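Local coordinates for protein aminoacyltransferase FemA (Staphylococcus aureus, PDB 1LRZ) that adds glycines 2 and 3 of the pentaglycine bridge of Staphylococcus aureus peptidoglycan, taking them from glycyl-tRNA(Gly), at residues 156-161 / 358-363; 170-175 / 345-350; 238-243 / 313-318; 324-329 / 362-367. One frame throughout, in Å; residues are numbered along the deposited sequence.

Contact 1: 156-161 / 358-363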
# COMPACT_ATOMS: atom_id res chain seq x y z
N ARG A 156 -4.30 10.41 8.18
CA ARG A 156 -3.13 11.29 8.20
C ARG A 156 -1.78 10.62 8.47
O ARG A 156 -0.75 11.30 8.44
CB ARG A 156 -3.30 12.43 9.23
CG ARG A 156 -4.15 13.62 8.81
CD ARG A 156 -3.88 14.84 9.72
NE ARG A 156 -3.79 14.46 11.13
CZ ARG A 156 -2.71 14.61 11.88
NH1 ARG A 156 -1.60 15.14 11.37
NH2 ARG A 156 -2.71 14.20 13.14
N TYR A 157 -1.78 9.32 8.74
CA TYR A 157 -0.52 8.63 9.04
C TYR A 157 -0.27 7.41 8.15
O TYR A 157 -1.17 6.60 7.94
CB TYR A 157 -0.49 8.15 10.50
CG TYR A 157 -0.68 9.23 11.54
CD1 TYR A 157 -1.95 9.75 11.82
CD2 TYR A 157 0.40 9.70 12.28
CE1 TYR A 157 -2.13 10.73 12.82
CE2 TYR A 157 0.23 10.66 13.28
CZ TYR A 157 -1.03 11.17 13.54
OH TYR A 157 -1.19 12.11 14.54
N HIS A 158 0.96 7.30 7.65
CA HIS A 158 1.38 6.17 6.82
C HIS A 158 2.61 5.50 7.44
O HIS A 158 3.42 6.16 8.08
CB HIS A 158 1.79 6.63 5.41
CG HIS A 158 0.65 7.07 4.54
ND1 HIS A 158 0.84 7.66 3.31
CD2 HIS A 158 -0.70 7.01 4.72
CE1 HIS A 158 -0.33 7.94 2.77
NE2 HIS A 158 -1.28 7.55 3.60
N SER A 159 2.73 4.19 7.24
CA SER A 159 3.89 3.42 7.69
C SER A 159 4.62 3.22 6.36
O SER A 159 4.12 2.53 5.47
CB SER A 159 3.48 2.07 8.25
OG SER A 159 4.62 1.24 8.38
N VAL A 160 5.81 3.80 6.23
CA VAL A 160 6.54 3.77 4.97
C VAL A 160 7.95 3.19 5.04
O VAL A 160 8.73 3.57 5.91
CB VAL A 160 6.63 5.21 4.40
CG1 VAL A 160 7.27 5.20 3.02
CG2 VAL A 160 5.23 5.83 4.37
N LEU A 161 8.25 2.29 4.12
CA LEU A 161 9.56 1.64 4.04
C LEU A 161 10.37 2.24 2.90
O LEU A 161 9.99 2.15 1.73
CB LEU A 161 9.38 0.14 3.80
CG LEU A 161 10.65 -0.72 3.66
CD1 LEU A 161 11.47 -0.64 4.96
CD2 LEU A 161 10.24 -2.17 3.38
N ILE A 358 11.20 1.57 -8.05
CA ILE A 358 10.31 2.38 -7.23
C ILE A 358 10.99 2.32 -5.86
O ILE A 358 11.14 1.24 -5.27
CB ILE A 358 8.88 1.78 -7.20
CG1 ILE A 358 8.28 1.85 -8.61
CG2 ILE A 358 8.01 2.55 -6.21
CD1 ILE A 358 7.01 1.00 -8.83
N ASP A 359 11.41 3.49 -5.38
CA ASP A 359 12.16 3.59 -4.13
C ASP A 359 11.39 3.78 -2.83
O ASP A 359 11.98 4.10 -1.79
CB ASP A 359 13.17 4.73 -4.25
CG ASP A 359 14.09 4.57 -5.45
OD1 ASP A 359 14.59 3.44 -5.67
OD2 ASP A 359 14.32 5.57 -6.16
N ARG A 360 10.08 3.58 -2.88
CA ARG A 360 9.26 3.76 -1.69
C ARG A 360 8.17 2.70 -1.62
O ARG A 360 7.46 2.48 -2.60
CB ARG A 360 8.65 5.16 -1.73
CG ARG A 360 7.62 5.48 -0.65
CD ARG A 360 7.32 6.98 -0.71
NE ARG A 360 6.06 7.36 -0.08
CZ ARG A 360 5.95 8.24 0.91
NH1 ARG A 360 7.04 8.83 1.41
NH2 ARG A 360 4.74 8.57 1.36
N TYR A 361 8.06 2.04 -0.48
CA TYR A 361 7.06 1.01 -0.29
C TYR A 361 6.18 1.48 0.87
O TYR A 361 6.61 1.54 2.02
CB TYR A 361 7.74 -0.32 0.06
CG TYR A 361 6.79 -1.49 0.08
CD1 TYR A 361 6.42 -2.14 -1.10
CD2 TYR A 361 6.25 -1.95 1.28
CE1 TYR A 361 5.54 -3.22 -1.08
CE2 TYR A 361 5.37 -3.02 1.32
CZ TYR A 361 5.02 -3.66 0.13
OH TYR A 361 4.15 -4.72 0.19
N ASN A 362 4.94 1.82 0.54
CA ASN A 362 4.00 2.36 1.50
C ASN A 362 3.03 1.33 2.09
O ASN A 362 2.10 0.90 1.41
CB ASN A 362 3.21 3.48 0.81
CG ASN A 362 2.65 4.49 1.78
OD1 ASN A 362 2.41 4.18 2.94
ND2 ASN A 362 2.43 5.72 1.29
N PHE A 363 3.24 0.94 3.35
CA PHE A 363 2.34 -0.01 4.03
C PHE A 363 1.02 0.71 4.29
O PHE A 363 0.04 0.13 4.75
CB PHE A 363 2.94 -0.50 5.35
CG PHE A 363 4.01 -1.54 5.18
CD1 PHE A 363 5.36 -1.20 5.27
CD2 PHE A 363 3.66 -2.87 4.92
CE1 PHE A 363 6.36 -2.18 5.09
CE2 PHE A 363 4.66 -3.86 4.74
CZ PHE A 363 6.00 -3.51 4.83

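Contact 2: 170-175 / 345-350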
# COMPACT_ATOMS: atom_id res chain seq x y z
N ASP A 170 19.37 -6.24 1.94
CA ASP A 170 19.39 -5.16 2.92
C ASP A 170 18.04 -5.11 3.64
O ASP A 170 17.95 -4.93 4.86
CB ASP A 170 19.58 -3.80 2.25
CG ASP A 170 20.95 -3.63 1.64
OD1 ASP A 170 21.02 -2.94 0.60
OD2 ASP A 170 21.94 -4.16 2.19
N ILE A 171 16.97 -5.26 2.86
CA ILE A 171 15.63 -5.19 3.43
C ILE A 171 15.39 -6.31 4.43
O ILE A 171 14.89 -6.08 5.53
CB ILE A 171 14.57 -5.21 2.32
CG1 ILE A 171 14.74 -3.96 1.43
CG2 ILE A 171 13.18 -5.27 2.93
CD1 ILE A 171 14.67 -2.64 2.20
N ILE A 172 15.76 -7.53 4.05
CA ILE A 172 15.60 -8.67 4.94
C ILE A 172 16.47 -8.49 6.18
O ILE A 172 16.05 -8.80 7.29
CB ILE A 172 16.00 -9.98 4.25
CG1 ILE A 172 14.88 -10.43 3.31
CG2 ILE A 172 16.29 -11.08 5.29
CD1 ILE A 172 15.24 -11.66 2.50
N LYS A 173 17.68 -7.97 6.00
CA LYS A 173 18.58 -7.79 7.14
C LYS A 173 18.04 -6.79 8.15
O LYS A 173 18.31 -6.92 9.33
CB LYS A 173 19.97 -7.35 6.68
CG LYS A 173 21.01 -7.31 7.81
CD LYS A 173 22.41 -7.11 7.24
CE LYS A 173 23.49 -7.36 8.28
NZ LYS A 173 23.46 -6.36 9.39
N ASN A 174 17.28 -5.80 7.68
CA ASN A 174 16.75 -4.78 8.58
C ASN A 174 15.41 -5.16 9.22
O ASN A 174 14.89 -4.40 10.03
CB ASN A 174 16.61 -3.43 7.84
CG ASN A 174 17.96 -2.87 7.40
OD1 ASN A 174 19.00 -3.32 7.88
ND2 ASN A 174 17.95 -1.88 6.49
N MET A 175 14.84 -6.30 8.84
CA MET A 175 13.58 -6.77 9.43
C MET A 175 13.89 -7.25 10.84
O MET A 175 15.04 -7.57 11.14
CB MET A 175 13.01 -7.98 8.66
CG MET A 175 12.41 -7.70 7.29
SD MET A 175 11.76 -9.21 6.51
CE MET A 175 11.37 -8.60 4.85
N VAL A 345 2.92 -12.32 0.24
CA VAL A 345 2.33 -11.20 -0.48
C VAL A 345 3.20 -9.94 -0.35
O VAL A 345 3.52 -9.30 -1.35
CB VAL A 345 0.90 -10.88 0.04
CG1 VAL A 345 0.39 -9.56 -0.58
CG2 VAL A 345 -0.06 -12.02 -0.33
N GLN A 346 3.59 -9.60 0.87
CA GLN A 346 4.42 -8.41 1.08
C GLN A 346 5.77 -8.56 0.37
O GLN A 346 6.24 -7.62 -0.27
CB GLN A 346 4.65 -8.16 2.57
CG GLN A 346 3.40 -7.77 3.40
CD GLN A 346 2.67 -6.57 2.81
OE1 GLN A 346 3.29 -5.56 2.44
NE2 GLN A 346 1.35 -6.66 2.75
N TRP A 347 6.39 -9.73 0.48
CA TRP A 347 7.69 -9.91 -0.15
C TRP A 347 7.64 -9.76 -1.66
O TRP A 347 8.56 -9.22 -2.28
CB TRP A 347 8.29 -11.27 0.22
CG TRP A 347 9.73 -11.41 -0.16
CD1 TRP A 347 10.29 -12.40 -0.93
CD2 TRP A 347 10.82 -10.56 0.23
NE1 TRP A 347 11.64 -12.21 -1.04
CE2 TRP A 347 11.99 -11.08 -0.35
CE3 TRP A 347 10.90 -9.39 1.00
CZ2 TRP A 347 13.25 -10.49 -0.16
CZ3 TRP A 347 12.15 -8.80 1.18
CH2 TRP A 347 13.31 -9.35 0.60
N GLU A 348 6.56 -10.24 -2.27
CA GLU A 348 6.41 -10.14 -3.72
C GLU A 348 6.39 -8.67 -4.16
O GLU A 348 7.06 -8.29 -5.11
CB GLU A 348 5.11 -10.83 -4.18
CG GLU A 348 4.75 -10.63 -5.68
CD GLU A 348 5.59 -11.50 -6.62
OE1 GLU A 348 5.78 -12.70 -6.32
OE2 GLU A 348 6.04 -10.99 -7.67
N MET A 349 5.62 -7.85 -3.46
CA MET A 349 5.50 -6.45 -3.85
C MET A 349 6.68 -5.57 -3.46
O MET A 349 6.99 -4.60 -4.14
CB MET A 349 4.17 -5.90 -3.34
CG MET A 349 2.95 -6.66 -3.96
SD MET A 349 2.97 -6.82 -5.80
CE MET A 349 3.10 -5.19 -6.22
N ILE A 350 7.36 -5.91 -2.36
CA ILE A 350 8.55 -5.16 -1.98
C ILE A 350 9.58 -5.42 -3.09
O ILE A 350 10.29 -4.51 -3.53
CB ILE A 350 9.13 -5.66 -0.63
CG1 ILE A 350 8.26 -5.15 0.52
CG2 ILE A 350 10.58 -5.23 -0.49
CD1 ILE A 350 8.66 -5.70 1.88

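Contact 3: 238-243 / 313-318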
# COMPACT_ATOMS: atom_id res chain seq x y z
N VAL A 238 -3.16 -7.31 -7.85
CA VAL A 238 -3.85 -8.03 -6.79
C VAL A 238 -3.16 -9.37 -6.53
O VAL A 238 -3.63 -10.42 -6.95
CB VAL A 238 -5.33 -8.32 -7.18
CG1 VAL A 238 -6.07 -8.98 -6.01
CG2 VAL A 238 -6.03 -7.02 -7.58
N PRO A 239 -2.00 -9.33 -5.84
CA PRO A 239 -1.32 -10.60 -5.57
C PRO A 239 -2.10 -11.49 -4.61
O PRO A 239 -2.70 -11.02 -3.65
CB PRO A 239 0.02 -10.15 -4.98
CG PRO A 239 -0.34 -8.84 -4.29
CD PRO A 239 -1.25 -8.18 -5.29
N LEU A 240 -2.09 -12.79 -4.91
CA LEU A 240 -2.74 -13.80 -4.09
C LEU A 240 -1.70 -14.86 -3.73
O LEU A 240 -1.05 -15.43 -4.61
CB LEU A 240 -3.89 -14.49 -4.85
CG LEU A 240 -4.35 -15.81 -4.18
CD1 LEU A 240 -5.16 -15.48 -2.92
CD2 LEU A 240 -5.17 -16.68 -5.14
N ALA A 241 -1.51 -15.11 -2.43
CA ALA A 241 -0.59 -16.14 -1.98
C ALA A 241 -1.48 -17.36 -1.91
O ALA A 241 -2.62 -17.27 -1.43
CB ALA A 241 -0.04 -15.80 -0.59
N TYR A 242 -0.98 -18.50 -2.38
CA TYR A 242 -1.80 -19.70 -2.39
C TYR A 242 -0.95 -20.97 -2.48
O TYR A 242 0.26 -20.92 -2.70
CB TYR A 242 -2.71 -19.66 -3.61
CG TYR A 242 -1.94 -19.81 -4.90
CD1 TYR A 242 -1.74 -21.08 -5.47
CD2 TYR A 242 -1.32 -18.71 -5.50
CE1 TYR A 242 -0.95 -21.24 -6.61
CE2 TYR A 242 -0.52 -18.86 -6.64
CZ TYR A 242 -0.34 -20.13 -7.18
OH TYR A 242 0.44 -20.29 -8.30
N ILE A 243 -1.61 -22.10 -2.31
CA ILE A 243 -0.94 -23.38 -2.41
C ILE A 243 -1.67 -24.20 -3.46
O ILE A 243 -2.90 -24.29 -3.42
CB ILE A 243 -0.99 -24.17 -1.09
CG1 ILE A 243 -0.24 -23.41 0.01
CG2 ILE A 243 -0.41 -25.56 -1.31
CD1 ILE A 243 -0.34 -24.07 1.38
N ILE A 313 -4.57 -18.29 0.57
CA ILE A 313 -4.30 -18.02 1.98
C ILE A 313 -4.10 -16.56 2.39
O ILE A 313 -4.20 -16.23 3.57
CB ILE A 313 -3.11 -18.86 2.46
CG1 ILE A 313 -1.87 -18.52 1.63
CG2 ILE A 313 -3.45 -20.35 2.32
CD1 ILE A 313 -0.59 -19.12 2.21
N SER A 314 -3.82 -15.69 1.42
CA SER A 314 -3.63 -14.27 1.71
C SER A 314 -3.68 -13.50 0.40
O SER A 314 -3.32 -14.03 -0.66
CB SER A 314 -2.27 -14.06 2.40
OG SER A 314 -2.13 -12.73 2.90
N ALA A 315 -4.15 -12.26 0.45
CA ALA A 315 -4.22 -11.44 -0.76
C ALA A 315 -4.10 -9.97 -0.41
O ALA A 315 -4.35 -9.56 0.73
CB ALA A 315 -5.54 -11.69 -1.50
N GLY A 316 -3.70 -9.18 -1.40
CA GLY A 316 -3.56 -7.75 -1.21
C GLY A 316 -3.95 -7.00 -2.46
O GLY A 316 -3.90 -7.55 -3.57
N PHE A 317 -4.34 -5.75 -2.28
CA PHE A 317 -4.74 -4.87 -3.38
C PHE A 317 -3.68 -3.76 -3.39
O PHE A 317 -3.58 -2.99 -2.43
CB PHE A 317 -6.11 -4.28 -3.10
CG PHE A 317 -6.83 -3.83 -4.32
CD1 PHE A 317 -7.50 -4.74 -5.13
CD2 PHE A 317 -6.87 -2.48 -4.66
CE1 PHE A 317 -8.20 -4.32 -6.26
CE2 PHE A 317 -7.57 -2.05 -5.79
CZ PHE A 317 -8.24 -2.98 -6.58
N PHE A 318 -2.89 -3.69 -4.46
CA PHE A 318 -1.80 -2.72 -4.54
C PHE A 318 -1.87 -1.71 -5.67
O PHE A 318 -2.21 -2.05 -6.80
CB PHE A 318 -0.46 -3.45 -4.69
CG PHE A 318 -0.00 -4.18 -3.46
CD1 PHE A 318 -0.57 -5.39 -3.09
CD2 PHE A 318 1.04 -3.65 -2.68
CE1 PHE A 318 -0.13 -6.08 -1.96
CE2 PHE A 318 1.49 -4.32 -1.55
CZ PHE A 318 0.91 -5.54 -1.18

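Contact 4: 324-329 / 362-367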
# COMPACT_ATOMS: atom_id res chain seq x y z
N GLU A 324 5.74 5.38 -5.69
CA GLU A 324 5.67 4.36 -4.64
C GLU A 324 4.72 3.23 -4.97
O GLU A 324 3.86 3.33 -5.86
CB GLU A 324 5.18 5.01 -3.34
CG GLU A 324 3.79 5.65 -3.53
CD GLU A 324 3.20 6.31 -2.28
OE1 GLU A 324 2.21 7.05 -2.42
OE2 GLU A 324 3.72 6.08 -1.16
N VAL A 325 4.88 2.14 -4.23
CA VAL A 325 4.00 1.00 -4.33
C VAL A 325 3.18 1.15 -3.04
O VAL A 325 3.75 1.41 -1.96
CB VAL A 325 4.78 -0.34 -4.30
CG1 VAL A 325 3.82 -1.49 -4.03
CG2 VAL A 325 5.46 -0.55 -5.65
N VAL A 326 1.86 1.03 -3.14
CA VAL A 326 1.01 1.18 -1.97
C VAL A 326 0.24 -0.08 -1.65
O VAL A 326 -0.44 -0.64 -2.52
CB VAL A 326 -0.04 2.31 -2.18
CG1 VAL A 326 -1.01 2.35 -0.98
CG2 VAL A 326 0.65 3.66 -2.33
N TYR A 327 0.36 -0.55 -0.41
CA TYR A 327 -0.39 -1.71 0.07
C TYR A 327 -1.70 -1.07 0.57
O TYR A 327 -1.79 -0.60 1.71
CB TYR A 327 0.35 -2.38 1.22
CG TYR A 327 -0.47 -3.41 1.96
CD1 TYR A 327 -1.19 -4.39 1.26
CD2 TYR A 327 -0.49 -3.44 3.35
CE1 TYR A 327 -1.91 -5.37 1.94
CE2 TYR A 327 -1.20 -4.43 4.04
CZ TYR A 327 -1.91 -5.38 3.33
OH TYR A 327 -2.63 -6.35 4.00
N TYR A 328 -2.71 -1.03 -0.30
CA TYR A 328 -3.97 -0.40 0.04
C TYR A 328 -4.89 -1.19 0.96
O TYR A 328 -5.41 -0.65 1.94
CB TYR A 328 -4.73 -0.04 -1.24
CG TYR A 328 -5.98 0.75 -0.97
CD1 TYR A 328 -5.91 2.07 -0.52
CD2 TYR A 328 -7.24 0.16 -1.10
CE1 TYR A 328 -7.07 2.79 -0.20
CE2 TYR A 328 -8.41 0.87 -0.77
CZ TYR A 328 -8.31 2.18 -0.33
OH TYR A 328 -9.46 2.87 0.01
N ALA A 329 -5.08 -2.46 0.65
CA ALA A 329 -5.96 -3.31 1.44
C ALA A 329 -5.53 -4.75 1.28
O ALA A 329 -4.94 -5.13 0.27
CB ALA A 329 -7.40 -3.14 0.96
N ASN A 362 4.94 1.82 0.54
CA ASN A 362 4.00 2.36 1.50
C ASN A 362 3.03 1.33 2.09
O ASN A 362 2.10 0.90 1.41
CB ASN A 362 3.21 3.48 0.81
CG ASN A 362 2.65 4.49 1.78
OD1 ASN A 362 2.41 4.18 2.94
ND2 ASN A 362 2.43 5.72 1.29
N PHE A 363 3.24 0.94 3.35
CA PHE A 363 2.34 -0.01 4.03
C PHE A 363 1.02 0.71 4.29
O PHE A 363 0.04 0.13 4.75
CB PHE A 363 2.94 -0.50 5.35
CG PHE A 363 4.01 -1.54 5.18
CD1 PHE A 363 5.36 -1.20 5.27
CD2 PHE A 363 3.66 -2.87 4.92
CE1 PHE A 363 6.36 -2.18 5.09
CE2 PHE A 363 4.66 -3.86 4.74
CZ PHE A 363 6.00 -3.51 4.83
N TYR A 364 1.03 2.00 3.98
CA TYR A 364 -0.12 2.88 4.11
C TYR A 364 -0.67 3.18 5.51
O TYR A 364 0.08 3.25 6.49
CB TYR A 364 -1.26 2.41 3.17
CG TYR A 364 -1.96 3.55 2.44
CD1 TYR A 364 -1.21 4.54 1.78
CD2 TYR A 364 -3.35 3.63 2.40
CE1 TYR A 364 -1.83 5.58 1.10
CE2 TYR A 364 -3.99 4.69 1.72
CZ TYR A 364 -3.22 5.65 1.08
OH TYR A 364 -3.82 6.69 0.40
N GLY A 365 -1.98 3.35 5.60
CA GLY A 365 -2.62 3.76 6.83
C GLY A 365 -2.48 3.12 8.20
O GLY A 365 -2.57 1.90 8.33
N VAL A 366 -2.22 3.95 9.21
CA VAL A 366 -2.19 3.50 10.60
C VAL A 366 -3.01 4.57 11.33
O VAL A 366 -3.04 5.73 10.90
CB VAL A 366 -0.75 3.37 11.21
CG1 VAL A 366 0.07 2.37 10.38
CG2 VAL A 366 -0.07 4.72 11.28
N SER A 367 -3.67 4.19 12.42
CA SER A 367 -4.53 5.12 13.16
C SER A 367 -3.84 6.36 13.73
O SER A 367 -4.45 7.42 13.83
CB SER A 367 -5.24 4.39 14.30
OG SER A 367 -4.31 4.01 15.29
O HOH W 1 -2.83 -0.77 4.32

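Contact 1: 156-161 / 358-363
Leu161 and Tyr361 form the tight part of this antiparallel strand pair. They are a hydrogen-bonded pair in which Leu161 N donates to Tyr361 O at 2.8 Å and Tyr361 N returns a bond to Leu161 O at 2.9 Å, the first nearly straight at 168°. Their CB atoms meet on the same face of the sheet, and Leu161 CB also touches Phe363 CE1 at 4.0 Å. The next backbone bond, Phe363 N to Ser159 O, is as short but bends to 130°; Phe363 and Tyr364 both face Ser159, a classic beta bulge, which interrupts the regular pairing. Ser159 O also sits at the edge of the Phe363 ring.

The other face carries Val160, His158, Arg360 and Asn362. Arg360 leaves its strand with CG anti to the backbone N (chi1 173°) and stays extended to NE, which carries the guanidinium over Val160; Val160 CG1 lies 3.9 Å from Arg360 CZ, against one face of the group. Val160 CG2 rests 3.6 Å from Asn362 OD1. The ring of His158 and the amide of Asn362 approach with their planes steeply inclined, but the amide is held from outside this pairing, ND2 by Glu324.

Contact thins toward Asp359, which is partly exposed and whose CB leads away from the other strand.

One guanidinium face is thus given to an apolar methyl, while NE forms a salt bridge with Glu324 and NH1 and NH2 bond the hydroxyls of Tyr20 and Tyr110. These partners probably fix the rotation of the group and keep its charge paired in a buried setting.

Contact 2: 170-175 / 345-350
Trp347 packs its six-membered ring against Ile171, Ile172 and Met175, joining helix 341-355, the crossover helix of a beta-alpha-beta unit, to the short helix 168-173 and the loop residue Met175 just beyond it. The helices stand well apart, since the nearest CA atoms, those of Ile171 and Ile350, are 8.9 Å from each other, and side chains alone bridge the interval. Taken along 345-350, the contact begins at Trp347. A chi1 of -169° turns the indole opposite its own amide nitrogen, reaching across toward 170-175. Ile172 crosses it at about a right angle, bringing CG1 to 3.3 Å from Trp347 CH2, a snug fit, and CD1 to 3.5 Å from Trp347 CZ2. Met175 runs extended beyond CG, and this length delivers its terminal CE to 3.8 Å from Trp347 CZ3. Lys187 of helix 177-187 also touches the indole, so a third helix joins the packing.

One turn further on comes Ile350, on the buried side of its helix. It meets the branch methyl of Ile171, which thereby has two neighbours. That methyl, Ile171 CG2, lies at the indole edge, 4.1 Å from Trp347 CZ3, and touches Ile350 CG2 at 4.3 Å.

Contact 3: 238-243 / 313-318
A chi1 of 59° folds CG1 of Ile313 into the crowded position above its own main chain, 3.4 Å from Ala241 O, while Leu240, whose chi1 of 164° extends the side chain away from its nitrogen, curls CD1 to 3.3 Å from Ser314 O. Both fit round a classic beta bulge in an antiparallel pair: Ile313 and Ser314 together face Ala241. Ala241 O takes a bond from Ile313 N at 3.0 Å and a weak one from Ser314 N, while Ala241 N donates to Ser314 O at 2.8 Å. Beyond the bulge Gly316 N donates to Pro239 O, but the proline nitrogen can return no bond.

The two strands, 236-244 and 310-320, are joined through the helical hairpin 245-272 and 277-307, and 192-195 continues the sheet beyond 236-244. One face, with Leu240 and Ala315, is covered by Phe204 and Phe207 of helix 201-207. On the other, Val345 of helix 341-355 touches Pro239, Ala241 and Phe318.

Near the proline, Val238 CA makes a CA-H...O contact with Gly316 O at 3.3 Å, and the Pro239 and Phe318 side chains cross at about a right angle. The Phe318 ring lies close against the backbone at the glycine, its CE1 3.6 Å from Pro239 CG and 3.9 Å from Gly316 CA.

Contact 4: 324-329 / 362-367
Val326 presses CG1 over one face of the Tyr364 ring, a CH-pi contact 3.9 Å from the centroid and 26° off the ring normal. Around this apolar centre lies the parallel strand pair of a beta-alpha-beta unit, 325-332 and 360-365; its segments 325-329 and 362-365 run at 42° to each other. Such a splay between neighbouring parallel strands is consistent with the GNAT-like fold expected of the FemABX family. Tyr328 lies beside Tyr364 and points the same way, its CD1 3.9 Å from Tyr364 CE2. The far end of Tyr364 is held by His22, to which its hydroxyl is hydrogen-bonded.

The backbone ladder is short. Asn362 N donates to Val325 O at 2.8 Å and Tyr327 N to Asn362 O at 2.9 Å, so Asn362 uses both its backbone groups on one neighbour. Past this point the strands part and a water bridges them, donating to Tyr327 O at 2.8 Å and to Phe363 O at 3.0 Å. Phe363 O also accepts from Lys383 NZ.

At the polar edge, Glu324 doubles back over its main chain at the first torsion and then runs extended toward the Asn362 amide. Its OE2 pairs with Arg360 NE in a salt bridge as well as with Asn362 ND2, and OE1 bonds the hydroxyl of Tyr110. Asn362 ND2 reaches Glu324 OE2 at 2.8 Å from the syn side, 29° out of the carboxylate plane.

How the contacts relate
Contacts 1, 3 and 4 lie in one mixed sheet. Contacts 1 and 4, with centres about 6 Å apart, share strand 360-365, which pairs antiparallel with 157-162 on one flank and parallel with 325-332 on the other; contact 3 continues the sheet beyond 325-332, about 15 Å between centres from contact 4. Helix 341-355, in contact 2, is the crossover between the two parallel strands and packs on the sheet: Gln346 reaches Tyr361, Val345 touches Ala241. Along the chain, 156-161 and 170-175 come first, then the two strands of contact 3 flanking the long helices, and finally 324-329, 345-350 and 358-367. Distant sequence therefore meets in a single alpha/beta core from which the helical arm projects.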